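Local coordinates for putative amino acid binding protein (Streptococcus mutans, PDB 4C0R) that binds glutathione, here as its oxidized disulfide, and probably delivers it to the cystine ABC importer TcyBC, at residues A[119-124]-A[138-143]. Numbering follows the deposited sequence. Where two conformers were deposited one is given.
Sequences TTVPML and LNFTSE. With GDS (oxidized glutathione disulfide), chain C.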
loop_
_atom_site.group_PDB
_atom_site.type_symbol
_atom_site.label_atom_id
_atom_site.label_comp_id
_atom_site.label_asym_id
_atom_site.label_seq_id
_atom_site.Cartn_x
_atom_site.Cartn_y
_atom_site.Cartn_z
ATOM N N THR A 119 -7.597 -4.058 1.389
ATOM C CA THR A 119 -7.592 -5.470 1.702
ATOM C C THR A 119 -8.009 -5.778 3.129
ATOM O O THR A 119 -8.436 -6.903 3.393
ATOM C CB THR A 119 -6.265 -6.102 1.446
ATOM O OG1 THR A 119 -5.274 -5.269 2.038
ATOM C CG2 THR A 119 -6.047 -6.256 -0.050
ATOM N N THR A 120 -7.908 -4.809 4.019
ATOM C CA THR A 120 -8.338 -5.054 5.403
ATOM C C THR A 120 -9.857 -5.166 5.500
ATOM O O THR A 120 -10.354 -5.692 6.515
ATOM C CB THR A 120 -7.838 -3.982 6.393
ATOM O OG1 THR A 120 -8.162 -2.668 5.909
ATOM C CG2 THR A 120 -6.322 -4.126 6.587
ATOM N N VAL A 121 -10.588 -4.672 4.490
ATOM C CA VAL A 121 -12.046 -4.782 4.561
ATOM C C VAL A 121 -12.504 -6.232 4.495
ATOM O O VAL A 121 -13.143 -6.708 5.454
ATOM C CB VAL A 121 -12.757 -3.893 3.517
ATOM C CG1 VAL A 121 -14.290 -4.182 3.501
ATOM C CG2 VAL A 121 -12.509 -2.457 3.805
ATOM N N PRO A 122 -12.166 -6.984 3.430
ATOM C CA PRO A 122 -12.578 -8.392 3.432
ATOM C C PRO A 122 -11.954 -9.201 4.575
ATOM O O PRO A 122 -12.510 -10.154 5.049
ATOM C CB PRO A 122 -12.117 -8.919 2.058
ATOM C CG PRO A 122 -11.218 -7.860 1.501
ATOM C CD PRO A 122 -11.638 -6.569 2.121
ATOM N N MET A 123 -10.774 -8.782 5.034
ATOM C CA MET A 123 -10.149 -9.421 6.170
ATOM C C MET A 123 -11.042 -9.317 7.402
ATOM O O MET A 123 -11.250 -10.307 8.132
ATOM C CB MET A 123 -8.789 -8.732 6.476
ATOM C CG MET A 123 -8.066 -9.445 7.565
ATOM S SD MET A 123 -6.549 -8.531 7.851
ATOM C CE MET A 123 -5.789 -9.009 6.330
ATOM N N LEU A 124 -11.552 -8.118 7.672
ATOM C CA LEU A 124 -12.347 -7.877 8.861
ATOM C C LEU A 124 -13.738 -8.469 8.664
ATOM O O LEU A 124 -14.387 -8.914 9.626
ATOM C CB LEU A 124 -12.381 -6.408 9.199
ATOM C CG LEU A 124 -11.047 -5.907 9.804
ATOM C CD1 LEU A 124 -11.019 -4.411 9.879
ATOM C CD2 LEU A 124 -10.869 -6.520 11.154
ATOM N N LEU A 138 -17.341 -1.938 11.987
ATOM C CA LEU A 138 -16.633 -1.333 10.856
ATOM C C LEU A 138 -17.231 0.002 10.498
ATOM O O LEU A 138 -18.414 0.078 10.201
ATOM C CB LEU A 138 -16.697 -2.233 9.623
ATOM C CG LEU A 138 -16.148 -3.637 9.805
ATOM C CD1 LEU A 138 -16.533 -4.519 8.646
ATOM C CD2 LEU A 138 -14.614 -3.531 9.928
ATOM N N ASN A 139 -16.429 1.059 10.557
ATOM C CA ASN A 139 -16.869 2.380 10.186
ATOM C C ASN A 139 -16.155 2.780 8.920
ATOM O O ASN A 139 -14.959 3.109 8.945
ATOM C CB ASN A 139 -16.529 3.335 11.300
ATOM C CG ASN A 139 -17.204 2.940 12.602
ATOM O OD1 ASN A 139 -16.667 2.155 13.435
ATOM N ND2 ASN A 139 -18.408 3.472 12.789
ATOM N N PHE A 140 -16.883 2.721 7.819
ATOM C CA PHE A 140 -16.344 3.082 6.525
ATOM C C PHE A 140 -16.138 4.588 6.496
ATOM O O PHE A 140 -16.992 5.362 6.923
ATOM C CB PHE A 140 -17.274 2.607 5.395
ATOM C CG PHE A 140 -17.199 1.134 5.145
ATOM C CD1 PHE A 140 -17.914 0.246 5.920
ATOM C CD2 PHE A 140 -16.339 0.619 4.198
ATOM C CE1 PHE A 140 -17.796 -1.102 5.723
ATOM C CE2 PHE A 140 -16.243 -0.690 4.004
ATOM C CZ PHE A 140 -16.962 -1.568 4.757
ATOM N N THR A 141 -14.974 5.024 6.020
ATOM C CA THR A 141 -14.592 6.426 6.029
ATOM C C THR A 141 -14.006 6.765 4.659
ATOM O O THR A 141 -13.605 5.870 3.898
ATOM C CB THR A 141 -13.472 6.734 7.130
ATOM O OG1 THR A 141 -13.180 8.124 7.198
ATOM C CG2 THR A 141 -12.162 5.983 6.855
ATOM N N SER A 142 -13.938 8.061 4.382
ATOM C CA SER A 142 -13.250 8.540 3.189
ATOM C C SER A 142 -12.004 9.297 3.587
ATOM O O SER A 142 -11.369 9.951 2.761
ATOM C CB SER A 142 -14.154 9.459 2.382
ATOM O OG SER A 142 -14.381 10.675 3.083
ATOM N N GLU A 143 -11.648 9.222 4.851
ATOM C CA GLU A 143 -10.520 9.982 5.347
ATOM C C GLU A 143 -9.221 9.183 5.263
ATOM O O GLU A 143 -9.249 7.964 5.153
ATOM C CB GLU A 143 -10.768 10.482 6.737
ATOM C CG GLU A 143 -12.014 11.433 6.757
ATOM C CD GLU A 143 -12.089 12.281 5.481
ATOM O OE1 GLU A 143 -11.123 13.057 5.234
ATOM O OE2 GLU A 143 -13.075 12.170 4.706
HETATM C CD1 GDS C . -10.187 7.144 0.174
HETATM N N2 GDS C . -9.433 7.289 1.427
HETATM C CA2 GDS C . -8.109 7.774 1.281
HETATM C C2 GDS C . -7.877 9.242 1.207
HETATM O O2 GDS C . -6.848 9.698 0.665
HETATM C CB2 GDS C . -6.909 6.914 1.165
HETATM S SG2 GDS C . -7.249 5.187 1.423
HETATM N N3 GDS C . -8.885 10.107 1.783
HETATM C CA3 GDS C . -8.750 11.557 1.655
HETATM C C3 GDS C . -9.776 11.918 0.583
HETATM O OE3 GDS C . -10.446 12.995 0.655
HETATM O OE4 GDS C . -10.006 11.161 -0.404
HETATM N N4 GDS C . -5.365 2.926 2.788
HETATM C CA4 GDS C . -5.715 3.257 4.148
HETATM C C4 GDS C . -6.767 2.332 4.652
HETATM O OE5 GDS C . -6.955 1.193 4.125
HETATM O OE6 GDS C . -7.418 2.711 5.665
HETATM C C5 GDS C . -4.429 3.761 2.102
HETATM O O5 GDS C . -3.911 4.711 2.686
HETATM C CA5 GDS C . -4.251 3.417 0.692
HETATM N N5 GDS C . -4.266 2.065 0.311
HETATM C CB5 GDS C . -4.847 4.409 -0.252
HETATM S SG5 GDS C . -6.649 4.209 -0.253
HETATM C CA6 GDS C . -3.565 -2.558 0.977
HETATM C C6 GDS C . -4.308 -2.906 -0.303
HETATM O OE7 GDS C . -5.565 -2.807 -0.316
HETATM O OE8 GDS C . -3.687 -3.267 -1.331
HETATM N N6 GDS C . -2.163 -2.979 0.800
HETATM C CB6 GDS C . -3.682 -1.111 1.293
HETATM C CG6 GDS C . -3.460 -0.284 0.007
HETATM C CD6 GDS C . -3.223 1.147 0.442
HETATM O O6 GDS C . -2.157 1.595 0.890
#
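A beta-alpha-beta unit of the periplasmic-binding-protein fold, strand 111-114, helix 120-130 and strand 137-140, holds this contact beside the glutathione disulfide pocket. The start of the helix rests on the last of these strands through two apolar pairs. Leu-124 and Leu-138 point at each other and their side chains cross obliquely. The single methyl CD2 of Leu-138 does the touching, 3.7 Å from CD1 of Leu-124 and equally close to its CB. Val-121 meets Phe-140 at the ring edge, near the ring plane, with CG1 3.9 Å from CZ. With CG1 anti to the backbone N (chi1 172°), both methyls reach the ring, and CG2 comes near CE2. Val-114 of the neighbouring parallel strand touches Val-121, Leu-124 and Phe-140; Ile-161 lies against Leu-124 as well. No hydrogen bond joins the two segments directly.

Both segments also reach the ligand, at well-separated points. The backbone N of Thr-119, at this end of the helix, donates to the carboxylate oxygen OE7 of the disulfide at 2.9 Å. Further along the chain, Thr-141 forms an ST turn: its OG1 accepts from the backbone N of Glu-143 at 3.0 Å. The turn spans Ser-142, whose backbone O takes a bond from N3 of the ligand at 2.7 Å, with an N-H...O angle of 146°.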